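Local coordinates for protein TP_0956 (Treponema pallidum subsp. pallidum, PDB 3U64), which probably serves as the tetratricopeptide-repeat-like T-component of a lipoprotein-based TRAP transporter, acting through protein-protein interaction, at residues V150-L155 with D191-Y196. Residues are numbered along the deposited sequence; the frame is centred on the assembly and turned at random.
With SO4 (sulfate ion), chain E.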
ATOM      1  N   VAL A 150     -34.411  10.842  -4.170  1.00 37.57           N
ATOM      2  CA  VAL A 150     -33.078  11.416  -4.082  1.00 41.35           C
ATOM      3  C   VAL A 150     -32.270  10.785  -2.932  1.00 42.48           C
ATOM      4  O   VAL A 150     -31.040  10.761  -2.982  1.00 36.63           O
ATOM      5  CB  VAL A 150     -33.171  12.965  -3.952  1.00 49.91           C
ATOM      6  CG1 VAL A 150     -31.916  13.560  -3.373  1.00 50.60           C
ATOM      7  CG2 VAL A 150     -33.467  13.577  -5.311  1.00 52.66           C
ATOM      8  N   ASP A 151     -32.971  10.254  -1.924  1.00 39.08           N
ATOM      9  CA  ASP A 151     -32.341   9.683  -0.726  1.00 33.04           C
ATOM     10  C   ASP A 151     -32.082   8.178  -0.809  1.00 32.85           C
ATOM     11  O   ASP A 151     -31.533   7.588   0.118  1.00 36.46           O
ATOM     12  CB  ASP A 151     -33.197   9.960   0.513  1.00 28.61           C
ATOM     13  CG  ASP A 151     -33.494  11.429   0.690  1.00 35.73           C
ATOM     14  OD1 ASP A 151     -32.529  12.215   0.668  1.00 39.60           O
ATOM     15  OD2 ASP A 151     -34.686  11.799   0.840  1.00 39.09           O
ATOM     16  N   VAL A 152     -32.475   7.566  -1.918  1.00 28.46           N
ATOM     17  CA  VAL A 152     -32.434   6.119  -2.037  1.00 30.37           C
ATOM     18  C   VAL A 152     -31.013   5.565  -1.970  1.00 28.70           C
ATOM     19  O   VAL A 152     -30.763   4.617  -1.242  1.00 33.71           O
ATOM     20  CB  VAL A 152     -33.160   5.636  -3.294  1.00 35.55           C
ATOM     21  CG1 VAL A 152     -32.886   4.157  -3.517  1.00 24.32           C
ATOM     22  CG2 VAL A 152     -34.672   5.910  -3.152  1.00 37.29           C
ATOM     23  N   GLY A 153     -30.082   6.168  -2.701  1.00 41.58           N
ATOM     24  CA  GLY A 153     -28.687   5.771  -2.618  1.00 31.82           C
ATOM     25  C   GLY A 153     -28.206   5.717  -1.178  1.00 34.41           C
ATOM     26  O   GLY A 153     -27.559   4.751  -0.743  1.00 31.06           O
ATOM     27  N   THR A 154     -28.555   6.745  -0.418  1.00 33.94           N
ATOM     28  CA  THR A 154     -28.069   6.876   0.952  1.00 34.14           C
ATOM     29  C   THR A 154     -28.694   5.809   1.846  1.00 33.91           C
ATOM     30  O   THR A 154     -27.998   5.155   2.630  1.00 30.35           O
ATOM     31  CB  THR A 154     -28.328   8.310   1.504  1.00 35.44           C
ATOM     32  OG1 THR A 154     -27.820   9.265   0.567  1.00 33.27           O
ATOM     33  CG2 THR A 154     -27.644   8.523   2.858  1.00 35.50           C
ATOM     34  N   LEU A 155     -30.004   5.624   1.706  1.00 33.93           N
ATOM     35  CA  LEU A 155     -30.735   4.617   2.470  1.00 35.32           C
ATOM     36  C   LEU A 155     -30.105   3.247   2.260  1.00 31.89           C
ATOM     37  O   LEU A 155     -29.906   2.464   3.205  1.00 30.63           O
ATOM     38  CB  LEU A 155     -32.218   4.608   2.045  1.00 22.33           C
ATOM     39  CG  LEU A 155     -32.924   5.877   2.513  1.00 30.75           C
ATOM     40  CD1 LEU A 155     -34.311   6.025   1.921  1.00 33.60           C
ATOM     41  CD2 LEU A 155     -32.988   5.887   4.023  1.00 32.85           C
ATOM     42  N   ASP A 191     -39.634   0.788  -1.502  1.00 45.81           N
ATOM     43  CA  ASP A 191     -40.917   1.438  -1.767  1.00 44.75           C
ATOM     44  C   ASP A 191     -40.704   2.608  -2.707  1.00 51.38           C
ATOM     45  O   ASP A 191     -41.442   2.788  -3.668  1.00 55.20           O
ATOM     46  CB  ASP A 191     -41.567   1.944  -0.471  1.00 49.17           C
ATOM     47  CG  ASP A 191     -41.857   0.826   0.521  1.00 64.68           C
ATOM     48  OD1 ASP A 191     -42.105  -0.312   0.078  1.00 81.93           O
ATOM     49  OD2 ASP A 191     -41.844   1.079   1.747  1.00 60.54           O
ATOM     50  N   LEU A 192     -39.683   3.407  -2.411  1.00 50.43           N
ATOM     51  CA  LEU A 192     -39.381   4.610  -3.179  1.00 43.06           C
ATOM     52  C   LEU A 192     -38.966   4.294  -4.613  1.00 40.42           C
ATOM     53  O   LEU A 192     -39.391   4.972  -5.559  1.00 37.45           O
ATOM     54  CB  LEU A 192     -38.261   5.396  -2.473  1.00 36.93           C
ATOM     55  CG  LEU A 192     -38.768   6.352  -1.393  1.00 34.15           C
ATOM     56  CD1 LEU A 192     -37.655   6.953  -0.548  1.00 24.92           C
ATOM     57  CD2 LEU A 192     -39.645   7.466  -2.050  1.00 32.12           C
ATOM     58  N   TRP A 193     -38.155   3.244  -4.770  1.00 39.83           N
ATOM     59  CA  TRP A 193     -37.452   3.004  -6.025  1.00 38.13           C
ATOM     60  C   TRP A 193     -37.034   1.524  -6.173  1.00 44.21           C
ATOM     61  O   TRP A 193     -35.843   1.194  -6.123  1.00 40.29           O
ATOM     62  CB  TRP A 193     -36.247   3.952  -6.076  1.00 38.19           C
ATOM     63  CG  TRP A 193     -35.549   4.069  -7.383  1.00 42.21           C
ATOM     64  CD1 TRP A 193     -35.711   3.278  -8.486  1.00 42.03           C
ATOM     65  CD2 TRP A 193     -34.547   5.039  -7.728  1.00 41.74           C
ATOM     66  NE1 TRP A 193     -34.868   3.693  -9.495  1.00 41.90           N
ATOM     67  CE2 TRP A 193     -34.147   4.772  -9.057  1.00 40.77           C
ATOM     68  CE3 TRP A 193     -33.948   6.102  -7.039  1.00 40.22           C
ATOM     69  CZ2 TRP A 193     -33.176   5.533  -9.713  1.00 40.70           C
ATOM     70  CZ3 TRP A 193     -32.988   6.862  -7.691  1.00 42.16           C
ATOM     71  CH2 TRP A 193     -32.613   6.574  -9.023  1.00 39.42           C
ATOM     72  N   PRO A 194     -38.028   0.634  -6.380  1.00 45.66           N
ATOM     73  CA  PRO A 194     -37.871  -0.831  -6.434  1.00 35.37           C
ATOM     74  C   PRO A 194     -36.692  -1.267  -7.298  1.00 47.37           C
ATOM     75  O   PRO A 194     -35.990  -2.224  -6.946  1.00 39.75           O
ATOM     76  CB  PRO A 194     -39.163  -1.309  -7.116  1.00 43.14           C
ATOM     77  CG  PRO A 194     -40.149  -0.206  -6.972  1.00 41.36           C
ATOM     78  CD  PRO A 194     -39.412   1.071  -6.664  1.00 47.55           C
ATOM     79  N   SER A 195     -36.487  -0.571  -8.417  1.00 50.56           N
ATOM     80  CA  SER A 195     -35.557  -1.011  -9.458  1.00 44.96           C
ATOM     81  C   SER A 195     -34.137  -0.514  -9.236  1.00 40.04           C
ATOM     82  O   SER A 195     -33.228  -0.863  -9.993  1.00 46.70           O
ATOM     83  CB  SER A 195     -36.050  -0.561 -10.850  1.00 49.60           C
ATOM     84  OG  SER A 195     -35.590   0.757 -11.154  1.00 45.15           O
ATOM     85  N   TYR A 196     -33.939   0.287  -8.195  1.00 36.55           N
ATOM     86  CA  TYR A 196     -32.624   0.897  -7.935  1.00 41.08           C
ATOM     87  C   TYR A 196     -31.381  -0.010  -8.120  1.00 38.24           C
ATOM     88  O   TYR A 196     -31.305  -1.110  -7.568  1.00 37.70           O
ATOM     89  CB  TYR A 196     -32.604   1.494  -6.538  1.00 33.11           C
ATOM     90  CG  TYR A 196     -31.344   2.246  -6.226  1.00 35.03           C
ATOM     91  CD1 TYR A 196     -31.096   3.486  -6.806  1.00 34.37           C
ATOM     92  CD2 TYR A 196     -30.403   1.728  -5.338  1.00 25.55           C
ATOM     93  CE1 TYR A 196     -29.941   4.187  -6.519  1.00 41.87           C
ATOM     94  CE2 TYR A 196     -29.254   2.421  -5.036  1.00 31.03           C
ATOM     95  CZ  TYR A 196     -29.027   3.659  -5.633  1.00 40.77           C
ATOM     96  OH  TYR A 196     -27.879   4.364  -5.358  1.00 54.49           O
TER
HETATM   97  S   SO4 E 306     -39.140   2.330 -10.442  1.00 99.09           S
HETATM   98  O1  SO4 E 306     -38.145   3.321 -10.859  1.00104.43           O
HETATM   99  O2  SO4 E 306     -40.123   2.924  -9.531  1.00 90.84           O
HETATM  100  O3  SO4 E 306     -39.805   1.838 -11.651  1.00110.06           O
HETATM  101  O4  SO4 E 306     -38.470   1.221  -9.766  1.00 87.71           O
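V152, in the first turn of helix 152-166, is packed among L192, W193 and Y196 where the chain turns from helix 176-192 into helix 196-211. Its two methyls divide the work. CG1, anti to the backbone N (chi1 170°), lies over one face of the Y196 ring in a CH-pi contact, 3.8 Å from the ring centroid and displaced toward the rim. CG2, the other branch, meets L192 CB at 3.7 Å and W193 CB at 3.9 Å, while the indole CE3 comes obliquely against V152 CB. L155 CD1 adds a looser apolar contact with L192 CD1.

The phenol of Y196 runs on past V152 to the next residue, bringing OH to 3.2 Å from G153 CA; with no side chain on G153, the hydroxyl can approach the backbone this closely. Within the turn, Y196 CD1 sits over the centre of one face of the W193 indole.

No hydrogen bond crosses between the segments; within the turn, Y196 N bonds W193 O (3.0 Å), closing a type I beta turn from W193 to Y196. O4 of a sulfate, probably from the crystallisation liquor, accepts a hydrogen bond from S195 N (3.0 Å) and a weak one from S195 OG; R149 NH2 also hydrogen-bonds the sulfate, and R149 makes a cation-pi contact with W193.

V152 and L155 also touch A189 of helix 176-192, L155 and T154 pack on L121 of helix 96-124, and P194 and S195 touch Y233 of helix 220-233, placing the contact within the all-helical, TPR-clan fold.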